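Local atomic coordinates of Succinylglutamatedesuccinylase/aspartoacylase (Rhodobacter sphaeroides 2.4.1, PDB entry 3CDX), a protein that probably hydrolyses linear amide or ester bonds as a metal-dependent enzyme of the succinylglutamate desuccinylase/aspartoacylase family, here with calcium bound. Residues A[83-88]-A[240-245]; A[20-25]-A[46-51]; A[71-76]-A[231-236]. One frame throughout, in Å; residues are numbered along the deposited sequence.

Contact 1 (A[83-88]-A[240-245]); sequences EEVQGR and MGVIEG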
ATOM      1  N   GLU A  83      25.951 -11.976 -40.764  1.00 41.42           N
ATOM      2  CA  GLU A  83      26.814 -12.840 -41.538  1.00 43.16           C
ATOM      3  C   GLU A  83      27.123 -14.200 -40.896  1.00 43.30           C
ATOM      4  O   GLU A  83      27.563 -15.110 -41.602  1.00 43.74           O
ATOM      5  CB  GLU A  83      28.107 -12.098 -41.885  1.00 43.82           C
ATOM      6  CG  GLU A  83      29.090 -12.064 -40.739  1.00 46.71           C
ATOM      7  CD  GLU A  83      30.073 -10.930 -40.868  1.00 51.26           C
ATOM      8  OE1 GLU A  83      29.629  -9.761 -40.953  1.00 52.91           O
ATOM      9  OE2 GLU A  83      31.295 -11.210 -40.876  1.00 53.58           O
ATOM     10  N   GLU A  84      26.917 -14.365 -39.586  1.00 42.62           N
ATOM     11  CA  GLU A  84      27.112 -15.705 -38.986  1.00 42.31           C
ATOM     12  C   GLU A  84      25.850 -16.566 -39.077  1.00 40.38           C
ATOM     13  O   GLU A  84      25.854 -17.737 -38.660  1.00 40.46           O
ATOM     14  CB  GLU A  84      27.514 -15.638 -37.503  1.00 43.31           C
ATOM     15  CG  GLU A  84      28.460 -14.528 -37.071  1.00 44.86           C
ATOM     16  CD  GLU A  84      28.458 -14.359 -35.558  1.00 44.96           C
ATOM     17  OE1 GLU A  84      28.868 -15.313 -34.858  1.00 48.39           O
ATOM     18  OE2 GLU A  84      28.044 -13.278 -35.064  1.00 47.87           O
ATOM     19  N   VAL A  85      24.778 -15.985 -39.604  1.00 38.16           N
ATOM     20  CA  VAL A  85      23.430 -16.556 -39.499  1.00 36.21           C
ATOM     21  C   VAL A  85      22.875 -17.122 -40.807  1.00 35.83           C
ATOM     22  O   VAL A  85      22.983 -16.490 -41.863  1.00 35.78           O
ATOM     23  CB  VAL A  85      22.474 -15.507 -38.866  1.00 35.88           C
ATOM     24  CG1 VAL A  85      21.004 -15.795 -39.126  1.00 34.11           C
ATOM     25  CG2 VAL A  85      22.757 -15.417 -37.377  1.00 35.38           C
ATOM     26  N   GLN A  86      22.317 -18.332 -40.721  1.00 35.02           N
ATOM     27  CA  GLN A  86      21.551 -18.938 -41.810  1.00 34.40           C
ATOM     28  C   GLN A  86      20.141 -19.279 -41.359  1.00 33.66           C
ATOM     29  O   GLN A  86      19.855 -20.376 -40.859  1.00 33.06           O
ATOM     30  CB  GLN A  86      22.282 -20.144 -42.432  1.00 34.63           C
ATOM     31  CG  GLN A  86      23.525 -19.759 -43.244  1.00 35.11           C
ATOM     32  CD  GLN A  86      23.203 -19.053 -44.555  1.00 37.69           C
ATOM     33  OE1 GLN A  86      22.238 -19.405 -45.250  1.00 40.00           O
ATOM     34  NE2 GLN A  86      24.009 -18.049 -44.903  1.00 36.48           N
ATOM     35  N   GLY A  87      19.265 -18.290 -41.518  1.00 32.81           N
ATOM     36  CA  GLY A  87      17.928 -18.363 -40.985  1.00 31.82           C
ATOM     37  C   GLY A  87      17.589 -17.069 -40.262  1.00 31.26           C
ATOM     38  O   GLY A  87      17.840 -15.974 -40.770  1.00 31.42           O
ATOM     39  N   ARG A  88      17.034 -17.199 -39.054  1.00 30.37           N
ATOM     40  CA  ARG A  88      16.533 -16.027 -38.321  1.00 28.57           C
ATOM     41  C   ARG A  88      16.540 -16.282 -36.825  1.00 28.10           C
ATOM     42  O   ARG A  88      16.077 -17.335 -36.366  1.00 27.64           O
ATOM     43  CB  ARG A  88      15.133 -15.625 -38.798  1.00 28.21           C
ATOM     44  CG  ARG A  88      14.639 -14.282 -38.207  1.00 28.69           C
ATOM     45  CD  ARG A  88      13.345 -13.769 -38.853  1.00 27.25           C
ATOM     46  NE  ARG A  88      12.359 -14.840 -38.948  1.00 27.35           N
ATOM     47  CZ  ARG A  88      11.167 -14.725 -39.519  1.00 28.27           C
ATOM     48  NH1 ARG A  88      10.366 -15.779 -39.561  1.00 31.50           N
ATOM     49  NH2 ARG A  88      10.772 -13.573 -40.053  1.00 28.04           N
ATOM     50  N   MET A 240      20.362 -26.185 -34.783  1.00 32.37           N
ATOM     51  CA  MET A 240      19.335 -25.941 -35.767  1.00 33.24           C
ATOM     52  C   MET A 240      19.927 -25.584 -37.124  1.00 33.04           C
ATOM     53  O   MET A 240      19.178 -25.422 -38.096  1.00 32.89           O
ATOM     54  CB  MET A 240      18.361 -24.861 -35.272  1.00 32.10           C
ATOM     55  CG  MET A 240      17.510 -25.347 -34.103  1.00 32.60           C
ATOM     56  SD  MET A 240      16.237 -26.580 -34.436  1.00 27.28           S
ATOM     57  CE  MET A 240      15.195 -25.576 -35.501  1.00 29.75           C
ATOM     58  N   GLY A 241      21.260 -25.457 -37.160  1.00 33.39           N
ATOM     59  CA  GLY A 241      22.014 -25.106 -38.367  1.00 32.99           C
ATOM     60  C   GLY A 241      21.951 -23.643 -38.749  1.00 32.78           C
ATOM     61  O   GLY A 241      22.140 -23.283 -39.917  1.00 32.80           O
ATOM     62  N   VAL A 242      21.697 -22.782 -37.759  1.00 32.69           N
ATOM     63  CA  VAL A 242      21.557 -21.334 -37.979  1.00 31.38           C
ATOM     64  C   VAL A 242      22.930 -20.646 -37.899  1.00 32.37           C
ATOM     65  O   VAL A 242      23.180 -19.666 -38.571  1.00 32.07           O
ATOM     66  CB  VAL A 242      20.502 -20.716 -36.987  1.00 31.09           C
ATOM     67  CG1 VAL A 242      20.421 -19.202 -37.092  1.00 28.39           C
ATOM     68  CG2 VAL A 242      19.152 -21.337 -37.230  1.00 28.22           C
ATOM     69  N   ILE A 243      23.819 -21.178 -37.067  1.00 33.24           N
ATOM     70  CA  ILE A 243      25.191 -20.727 -37.046  1.00 35.09           C
ATOM     71  C   ILE A 243      26.103 -21.944 -37.140  1.00 35.92           C
ATOM     72  O   ILE A 243      25.681 -23.071 -36.886  1.00 34.69           O
ATOM     73  CB  ILE A 243      25.535 -19.886 -35.769  1.00 35.14           C
ATOM     74  CG1 ILE A 243      25.708 -20.797 -34.555  1.00 35.04           C
ATOM     75  CG2 ILE A 243      24.452 -18.807 -35.521  1.00 34.74           C
ATOM     76  CD1 ILE A 243      26.020 -20.081 -33.263  1.00 36.28           C
ATOM     77  N   GLU A 244      27.367 -21.693 -37.474  1.00 38.12           N
ATOM     78  CA  GLU A 244      28.346 -22.753 -37.737  1.00 40.53           C
ATOM     79  C   GLU A 244      28.784 -23.461 -36.440  1.00 39.63           C
ATOM     80  O   GLU A 244      28.961 -22.831 -35.378  1.00 39.27           O
ATOM     81  CB  GLU A 244      29.557 -22.177 -38.494  1.00 40.29           C
ATOM     82  CG  GLU A 244      29.197 -21.459 -39.830  1.00 44.20           C
ATOM     83  CD  GLU A 244      30.247 -20.388 -40.282  1.00 45.53           C
ATOM     84  OE1 GLU A 244      31.381 -20.798 -40.661  1.00 50.26           O
ATOM     85  OE2 GLU A 244      29.923 -19.144 -40.265  1.00 49.93           O
ATOM     86  N   GLY A 245      28.932 -24.780 -36.535  1.00 38.89           N
ATOM     87  CA  GLY A 245      29.581 -25.543 -35.499  1.00 37.71           C
ATOM     88  C   GLY A 245      28.682 -26.619 -34.986  1.00 37.56           C
ATOM     89  O   GLY A 245      27.591 -26.823 -35.515  1.00 37.49           O
TER
HETATM   90  O   HOH W   1      28.023 -19.080 -38.014  1.00 44.20           O
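Val242 O is gripped twice from across the contact, by the amide of Gln86 and the alpha hydrogen of Val85. The Gln86 N to Val242 O bond measures 2.7 Å, nearly straight at 160°, with the N-H in the carbonyl plane and on a lone pair. Val85 CA approaches the same oxygen at 3.3 Å in a C-H...O contact. Gln86 O answers by facing Val242 CA at 3.5 Å, and Glu84 O likewise faces Ile243 CA, so the two chains run past each other in opposite directions with one conventional hydrogen bond between them. Glu84 O is held further by a water, which gives it one proton at 2.6 Å, passes the other to Glu244 OE2 and accepts from Glu244 N at 2.7 Å. This water bridges the outer end of the contact, where Glu244 is exposed.

The 240-245 segment leads out of helix 223-239 as a loop, where Gly241, with positive phi, closes the helix end in a Schellman motif; the chain then runs antiparallel beside residues 84-86, just before strand 87-92. Gly87, at the strand's beginning, has backbone angles that favour glycine, and any CB there would also press on Val242 CG2. Beside the backbone bond, Val85 and Val242 lie side by side and point the same way. Each sets CG1 opposite its own backbone N (chi1 161° and 175°), and these two methyls meet at 4.0 Å. Val85 CG2 faces Ile243 CG2 at 4.2 Å, while Val242 packs also on Pro54 and Ile243 on Leu234, Leu237 and Lys238 of the helix. The polar end of Gln86 turns away to Ser52 N, and Glu84 OE2 turns back to Arg81 N.

Contact 2 (A[20-25]-A[46-51]); sequences DGRQAG and TVVKNG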
ATOM      1  N   ASP A  20      16.397  -8.775 -44.300  1.00 40.74           N
ATOM      2  CA  ASP A  20      17.730  -9.285 -43.982  1.00 40.39           C
ATOM      3  C   ASP A  20      18.590  -8.241 -43.272  1.00 39.02           C
ATOM      4  O   ASP A  20      18.480  -7.054 -43.536  1.00 38.21           O
ATOM      5  CB  ASP A  20      18.470  -9.737 -45.240  1.00 41.80           C
ATOM      6  CG  ASP A  20      18.076 -11.127 -45.705  1.00 44.20           C
ATOM      7  OD1 ASP A  20      17.299 -11.837 -45.020  1.00 47.56           O
ATOM      8  OD2 ASP A  20      18.562 -11.507 -46.785  1.00 47.23           O
ATOM      9  N   GLY A  21      19.458  -8.719 -42.388  1.00 37.75           N
ATOM     10  CA  GLY A  21      20.326  -7.877 -41.611  1.00 36.66           C
ATOM     11  C   GLY A  21      19.981  -7.949 -40.128  1.00 36.17           C
ATOM     12  O   GLY A  21      19.379  -8.927 -39.636  1.00 36.58           O
ATOM     13  N   ARG A  22      20.373  -6.906 -39.415  1.00 35.14           N
ATOM     14  CA  ARG A  22      20.143  -6.822 -37.987  1.00 34.02           C
ATOM     15  C   ARG A  22      19.308  -5.607 -37.703  1.00 33.33           C
ATOM     16  O   ARG A  22      19.604  -4.535 -38.205  1.00 32.95           O
ATOM     17  CB  ARG A  22      21.473  -6.753 -37.241  1.00 34.03           C
ATOM     18  CG  ARG A  22      21.352  -6.569 -35.734  1.00 35.12           C
ATOM     19  CD  ARG A  22      22.730  -6.527 -35.071  1.00 33.90           C
ATOM     20  NE  ARG A  22      22.628  -6.567 -33.611  1.00 32.53           N
ATOM     21  CZ  ARG A  22      22.468  -5.479 -32.862  1.00 31.34           C
ATOM     22  NH1 ARG A  22      22.388  -4.270 -33.427  1.00 30.96           N
ATOM     23  NH2 ARG A  22      22.395  -5.593 -31.549  1.00 30.24           N
ATOM     24  N   GLN A  23      18.241  -5.807 -36.908  1.00 32.85           N
ATOM     25  CA  GLN A  23      17.404  -4.731 -36.333  1.00 31.34           C
ATOM     26  C   GLN A  23      17.350  -4.908 -34.825  1.00 30.67           C
ATOM     27  O   GLN A  23      16.977  -5.972 -34.347  1.00 30.56           O
ATOM     28  CB  GLN A  23      15.982  -4.781 -36.896  1.00 30.98           C
ATOM     29  CG  GLN A  23      15.869  -4.260 -38.349  1.00 30.47           C
ATOM     30  CD  GLN A  23      14.632  -4.780 -39.022  1.00 31.95           C
ATOM     31  OE1 GLN A  23      13.619  -4.060 -39.123  1.00 31.91           O
ATOM     32  NE2 GLN A  23      14.676  -6.063 -39.458  1.00 29.34           N
ATOM     33  N   ALA A  24      17.760  -3.875 -34.093  1.00 29.96           N
ATOM     34  CA  ALA A  24      17.729  -3.853 -32.634  1.00 29.53           C
ATOM     35  C   ALA A  24      16.867  -2.671 -32.258  1.00 29.06           C
ATOM     36  O   ALA A  24      17.235  -1.540 -32.545  1.00 28.42           O
ATOM     37  CB  ALA A  24      19.133  -3.670 -32.071  1.00 29.14           C
ATOM     38  N   GLY A  25      15.729  -2.931 -31.615  1.00 29.29           N
ATOM     39  CA  GLY A  25      14.807  -1.865 -31.225  1.00 28.93           C
ATOM     40  C   GLY A  25      13.906  -2.261 -30.073  1.00 28.42           C
ATOM     41  O   GLY A  25      14.283  -3.065 -29.229  1.00 29.22           O
ATOM     42  N   THR A  46      15.688  -7.698 -30.699  1.00 27.69           N
ATOM     43  CA  THR A  46      16.750  -7.725 -31.694  1.00 27.37           C
ATOM     44  C   THR A  46      16.459  -8.908 -32.621  1.00 27.98           C
ATOM     45  O   THR A  46      16.124 -10.019 -32.163  1.00 27.41           O
ATOM     46  CB  THR A  46      18.172  -7.885 -31.065  1.00 26.93           C
ATOM     47  OG1 THR A  46      18.402  -6.844 -30.108  1.00 26.75           O
ATOM     48  CG2 THR A  46      19.274  -7.768 -32.142  1.00 26.78           C
ATOM     49  N   VAL A  47      16.548  -8.653 -33.926  1.00 29.22           N
ATOM     50  CA  VAL A  47      16.347  -9.696 -34.944  1.00 29.69           C
ATOM     51  C   VAL A  47      17.527  -9.648 -35.885  1.00 30.71           C
ATOM     52  O   VAL A  47      17.929  -8.557 -36.345  1.00 31.17           O
ATOM     53  CB  VAL A  47      14.999  -9.577 -35.721  1.00 29.80           C
ATOM     54  CG1 VAL A  47      14.930  -8.278 -36.524  1.00 31.56           C
ATOM     55  CG2 VAL A  47      14.789 -10.781 -36.666  1.00 30.37           C
ATOM     56  N   VAL A  48      18.103 -10.829 -36.111  1.00 30.66           N
ATOM     57  CA  VAL A  48      19.134 -11.027 -37.130  1.00 31.89           C
ATOM     58  C   VAL A  48      18.561 -12.010 -38.161  1.00 32.40           C
ATOM     59  O   VAL A  48      18.140 -13.123 -37.818  1.00 31.50           O
ATOM     60  CB  VAL A  48      20.475 -11.567 -36.520  1.00 31.62           C
ATOM     61  CG1 VAL A  48      21.500 -11.836 -37.600  1.00 32.66           C
ATOM     62  CG2 VAL A  48      21.050 -10.596 -35.499  1.00 30.17           C
ATOM     63  N   LYS A  49      18.546 -11.584 -39.421  1.00 33.92           N
ATOM     64  CA  LYS A  49      18.099 -12.432 -40.515  1.00 35.45           C
ATOM     65  C   LYS A  49      19.161 -12.452 -41.625  1.00 35.92           C
ATOM     66  O   LYS A  49      19.638 -11.418 -42.066  1.00 36.00           O
ATOM     67  CB  LYS A  49      16.740 -11.961 -41.035  1.00 34.89           C
ATOM     68  CG  LYS A  49      16.080 -12.882 -42.080  1.00 35.72           C
ATOM     69  CD  LYS A  49      14.749 -12.314 -42.557  1.00 36.90           C
ATOM     70  CE  LYS A  49      14.481 -12.603 -44.038  1.00 41.90           C
ATOM     71  NZ  LYS A  49      14.382 -14.039 -44.307  1.00 43.91           N
ATOM     72  N   ASN A  50      19.524 -13.651 -42.057  1.00 37.50           N
ATOM     73  CA  ASN A  50      20.449 -13.829 -43.174  1.00 38.30           C
ATOM     74  C   ASN A  50      20.220 -15.181 -43.811  1.00 38.82           C
ATOM     75  O   ASN A  50      20.001 -16.197 -43.119  1.00 39.12           O
ATOM     76  CB  ASN A  50      21.904 -13.740 -42.697  1.00 38.53           C
ATOM     77  CG  ASN A  50      22.924 -13.756 -43.849  1.00 40.36           C
ATOM     78  OD1 ASN A  50      22.900 -12.905 -44.730  1.00 42.05           O
ATOM     79  ND2 ASN A  50      23.847 -14.715 -43.811  1.00 40.97           N
ATOM     80  N   GLY A  51      20.272 -15.187 -45.140  1.00 39.34           N
ATOM     81  CA  GLY A  51      20.359 -16.421 -45.904  1.00 39.36           C
ATOM     82  C   GLY A  51      19.119 -17.240 -45.719  1.00 39.10           C
ATOM     83  O   GLY A  51      18.003 -16.712 -45.787  1.00 38.99           O
TER
HETATM   84  O   HOH W   2      17.171 -14.318 -45.849  1.00 50.72           O
HETATM   85  O   HOH W   3      20.429 -13.251 -47.640  1.00 51.74           O
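Gly21 and Lys49 exchange the first two of four backbone bonds, Gly21 N to Lys49 O at 2.7 Å being almost perfectly straight (178°). The other two, Gln23 N to Val47 O (2.8 Å) and Val47 N to Gln23 O (2.7 Å), make the second hydrogen-bonded pair of an antiparallel ladder. At its exposed end Asp20 OD1 forms a long salt bridge of 3.7 Å with Lys49 NZ. The bent lysine chain brings CE nearer the carboxylate than NZ, and a water linking Asp20 OD1 to Lys49 NZ completes the link. A second water gives a proton to Asp20 OD2 and accepts from Gly51 N.

The strands belong to the beta hairpin 21-30/40-50, whose second strand also pairs with strand 87-92; the two segments run at 175° to each other. Side chains alternate between the faces. On one, Gln23 CB and Val47 CG1 lie alongside at 3.7 Å, with Ile15 packed on both, and Gln23 NE2 goes to Asp16 O. On the other, Arg22 stands fully extended from CG to NE, its CG anti to the backbone N (chi1 176°), and slants over Val48 CG2 before Thr46 CG2 meets one guanidinium face, 3.9 Å from Arg22 NH2. That nitrogen bonds to Ala77 O and forms a salt bridge with Asp304 of the second subunit. A leucine at Arg22 would probably leave that Asp304 without its partner across the subunit interface and Ala77 O without this donor. On the same face as Arg22, Ala24 CB touches Thr46 OG1 at 3.8 Å.

Contact 3 (A[71-76]-A[231-236]); sequences IAISDL and RGILNV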
ATOM      1  N   ILE A  71      20.425 -11.999 -18.966  1.00 19.86           N
ATOM      2  CA  ILE A  71      21.867 -11.865 -19.233  1.00 21.61           C
ATOM      3  C   ILE A  71      22.300 -12.603 -20.514  1.00 21.78           C
ATOM      4  O   ILE A  71      22.902 -11.997 -21.409  1.00 22.38           O
ATOM      5  CB  ILE A  71      22.697 -12.374 -18.058  1.00 21.41           C
ATOM      6  CG1 ILE A  71      22.518 -11.459 -16.817  1.00 21.58           C
ATOM      7  CG2 ILE A  71      24.171 -12.467 -18.458  1.00 20.27           C
ATOM      8  CD1 ILE A  71      22.969 -12.134 -15.485  1.00 23.22           C
ATOM      9  N   ALA A  72      21.966 -13.893 -20.621  1.00 22.31           N
ATOM     10  CA  ALA A  72      22.423 -14.718 -21.748  1.00 22.25           C
ATOM     11  C   ALA A  72      21.931 -14.121 -23.079  1.00 23.09           C
ATOM     12  O   ALA A  72      22.705 -13.961 -24.021  1.00 24.23           O
ATOM     13  CB  ALA A  72      21.921 -16.119 -21.594  1.00 21.23           C
ATOM     14  N   ILE A  73      20.647 -13.769 -23.133  1.00 22.92           N
ATOM     15  CA  ILE A  73      20.028 -13.305 -24.380  1.00 24.21           C
ATOM     16  C   ILE A  73      20.429 -11.870 -24.781  1.00 23.99           C
ATOM     17  O   ILE A  73      20.618 -11.597 -25.950  1.00 25.02           O
ATOM     18  CB  ILE A  73      18.487 -13.513 -24.360  1.00 23.56           C
ATOM     19  CG1 ILE A  73      18.157 -15.005 -24.225  1.00 25.47           C
ATOM     20  CG2 ILE A  73      17.812 -12.995 -25.613  1.00 22.57           C
ATOM     21  CD1 ILE A  73      16.661 -15.271 -23.977  1.00 24.89           C
ATOM     22  N   SER A  74      20.512 -10.949 -23.828  1.00 24.39           N
ATOM     23  CA  SER A  74      20.919  -9.596 -24.166  1.00 24.83           C
ATOM     24  C   SER A  74      22.372  -9.554 -24.607  1.00 25.49           C
ATOM     25  O   SER A  74      22.748  -8.767 -25.496  1.00 25.78           O
ATOM     26  CB  SER A  74      20.655  -8.613 -23.015  1.00 24.56           C
ATOM     27  OG  SER A  74      21.555  -8.802 -21.949  1.00 26.01           O
ATOM     28  N   ASP A  75      23.198 -10.390 -23.979  1.00 26.37           N
ATOM     29  CA  ASP A  75      24.591 -10.545 -24.413  1.00 27.36           C
ATOM     30  C   ASP A  75      24.671 -11.052 -25.873  1.00 26.17           C
ATOM     31  O   ASP A  75      25.408 -10.497 -26.686  1.00 26.02           O
ATOM     32  CB  ASP A  75      25.327 -11.482 -23.430  1.00 27.31           C
ATOM     33  CG  ASP A  75      26.782 -11.757 -23.844  1.00 31.21           C
ATOM     34  OD1 ASP A  75      27.601 -10.817 -23.743  1.00 31.08           O
ATOM     35  OD2 ASP A  75      27.090 -12.918 -24.239  1.00 30.10           O
ATOM     36  N   LEU A  76      23.896 -12.091 -26.209  1.00 27.70           N
ATOM     37  CA  LEU A  76      23.935 -12.658 -27.564  1.00 27.81           C
ATOM     38  C   LEU A  76      23.397 -11.640 -28.542  1.00 28.33           C
ATOM     39  O   LEU A  76      23.944 -11.467 -29.652  1.00 27.63           O
ATOM     40  CB  LEU A  76      23.181 -13.999 -27.669  1.00 28.27           C
ATOM     41  CG  LEU A  76      23.193 -14.711 -29.037  1.00 28.58           C
ATOM     42  CD1 LEU A  76      24.632 -15.002 -29.549  1.00 29.43           C
ATOM     43  CD2 LEU A  76      22.316 -15.981 -29.025  1.00 28.93           C
ATOM     44  N   ARG A 231      26.073 -20.788 -23.169  1.00 25.02           N
ATOM     45  CA  ARG A 231      26.443 -21.909 -24.063  1.00 25.56           C
ATOM     46  C   ARG A 231      25.194 -22.584 -24.688  1.00 25.85           C
ATOM     47  O   ARG A 231      25.206 -22.946 -25.844  1.00 25.92           O
ATOM     48  CB  ARG A 231      27.315 -22.922 -23.315  1.00 24.95           C
ATOM     49  CG  ARG A 231      27.934 -24.028 -24.201  1.00 25.76           C
ATOM     50  CD  ARG A 231      28.688 -25.064 -23.404  1.00 24.84           C
ATOM     51  NE  ARG A 231      27.804 -25.980 -22.703  1.00 29.24           N
ATOM     52  CZ  ARG A 231      28.228 -27.040 -22.018  1.00 29.01           C
ATOM     53  NH1 ARG A 231      29.518 -27.325 -21.964  1.00 32.93           N
ATOM     54  NH2 ARG A 231      27.367 -27.831 -21.424  1.00 30.31           N
ATOM     55  N   GLY A 232      24.128 -22.768 -23.912  1.00 26.47           N
ATOM     56  CA  GLY A 232      22.979 -23.544 -24.395  1.00 26.00           C
ATOM     57  C   GLY A 232      22.296 -22.908 -25.575  1.00 26.92           C
ATOM     58  O   GLY A 232      21.805 -23.613 -26.468  1.00 26.38           O
ATOM     59  N   ILE A 233      22.220 -21.574 -25.578  1.00 26.83           N
ATOM     60  CA  ILE A 233      21.557 -20.895 -26.671  1.00 27.95           C
ATOM     61  C   ILE A 233      22.375 -20.909 -27.961  1.00 29.09           C
ATOM     62  O   ILE A 233      21.797 -21.039 -29.039  1.00 28.74           O
ATOM     63  CB  ILE A 233      20.998 -19.477 -26.298  1.00 28.09           C
ATOM     64  CG1 ILE A 233      22.097 -18.474 -25.917  1.00 27.59           C
ATOM     65  CG2 ILE A 233      19.948 -19.618 -25.151  1.00 27.33           C
ATOM     66  CD1 ILE A 233      21.551 -17.042 -25.577  1.00 26.56           C
ATOM     67  N   LEU A 234      23.700 -20.784 -27.839  1.00 30.05           N
ATOM     68  CA  LEU A 234      24.616 -20.991 -28.979  1.00 31.35           C
ATOM     69  C   LEU A 234      24.486 -22.407 -29.525  1.00 30.79           C
ATOM     70  O   LEU A 234      24.335 -22.580 -30.720  1.00 30.92           O
ATOM     71  CB  LEU A 234      26.077 -20.775 -28.570  1.00 32.02           C
ATOM     72  CG  LEU A 234      26.568 -19.353 -28.367  1.00 34.49           C
ATOM     73  CD1 LEU A 234      27.996 -19.407 -27.806  1.00 39.17           C
ATOM     74  CD2 LEU A 234      26.505 -18.539 -29.654  1.00 37.66           C
ATOM     75  N   ASN A 235      24.557 -23.401 -28.632  1.00 30.15           N
ATOM     76  CA  ASN A 235      24.336 -24.807 -28.972  1.00 29.50           C
ATOM     77  C   ASN A 235      23.011 -25.038 -29.691  1.00 29.58           C
ATOM     78  O   ASN A 235      22.944 -25.808 -30.656  1.00 30.27           O
ATOM     79  CB  ASN A 235      24.327 -25.684 -27.722  1.00 29.35           C
ATOM     80  CG  ASN A 235      25.711 -25.969 -27.165  1.00 27.84           C
ATOM     81  OD1 ASN A 235      26.727 -25.578 -27.732  1.00 29.37           O
ATOM     82  ND2 ASN A 235      25.743 -26.644 -26.022  1.00 25.23           N
ATOM     83  N   VAL A 236      21.947 -24.384 -29.230  1.00 29.63           N
ATOM     84  CA  VAL A 236      20.667 -24.573 -29.852  1.00 28.61           C
ATOM     85  C   VAL A 236      20.749 -24.039 -31.294  1.00 29.55           C
ATOM     86  O   VAL A 236      20.230 -24.666 -32.222  1.00 28.74           O
ATOM     87  CB  VAL A 236      19.516 -23.930 -29.084  1.00 28.25           C
ATOM     88  CG1 VAL A 236      18.390 -23.674 -30.034  1.00 27.66           C
ATOM     89  CG2 VAL A 236      19.019 -24.890 -27.937  1.00 27.64           C
TER
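Ile233 and Leu76 reach toward each other tip to tip, Ile233 CD1 coming within 3.7 Å of Leu76 CD2. The apolar contacts gather round that one delta methyl. Besides the Leu76 branch, Ile233 CD1 touches Ala72 CB at 4.1 Å and Ile73 CG1 at 4.2 Å, the Ile73 side chain crossing that of Ile233 at about a right angle. The torsions explain the reach: Ile233 CG1 sits between backbone N and carbonyl carbon (chi1 64°), a rotamer uncommon in helices, and the outer bond is anti (chi2 179°), which carries CD1 straight across to the facing helix. Leu76 forks: while CD2 meets Ile233, CD1 meets Leu234 CD2 at 4.0 Å, the two leucines passing at a slant.

A methyl-to-carbonyl contact adds to these. Ile233 CD1 rests 3.6 Å from Ala72 O, an oxygen already taking the Leu76 amide in its own helix, so the methyl covers a backbone acceptor that has its bond.

Asp75 bridges to Arg79 in its own helix and has a long, weak ion pair with Lys230, one residue before the facing segment, while Asn235 and Arg231 bond to backbone carbonyls beyond the contact.

The helix segments cross at -57° with axes 10.2 Å apart, and both lie over the parallel strands 55-60 and 144-148, where Leu58 and Met148 pack against Ile73 and Ile233. These are helices packed on parallel strands, consistent with the alpha/beta catalytic domain of the zinc-exopeptidase clan. The calcium ligand His149 directly follows Met148, its side chain about 9 Å from that of Ile73.

With only aliphatic carbons and one already bonded carbonyl meeting here, the fit between the two segments rests on shape and dispersion, and no charge or directed bond between them fixes their register.

Overall arrangement
Contact 3 is the buried one, a purely apolar helix pair nearest the centre of the chain and the metal site. Contacts 1 and 2 are partly buried and lie farther out, so backbone bonds and water take over from methyl packing. Those two share a sheet: strand 40-50 of contact 2 is the neighbour of strand 87-92, where contact 1 begins, and Asn50 bonds to Gly87 and Val85. Contact 1 also belongs with contact 3, since its loop follows helix 223-239 and Ile243 touches Leu234. Contacts 2 and 3 do not touch, yet both meet the second subunit, contact 2 with a salt bridge and contact 3 by packing.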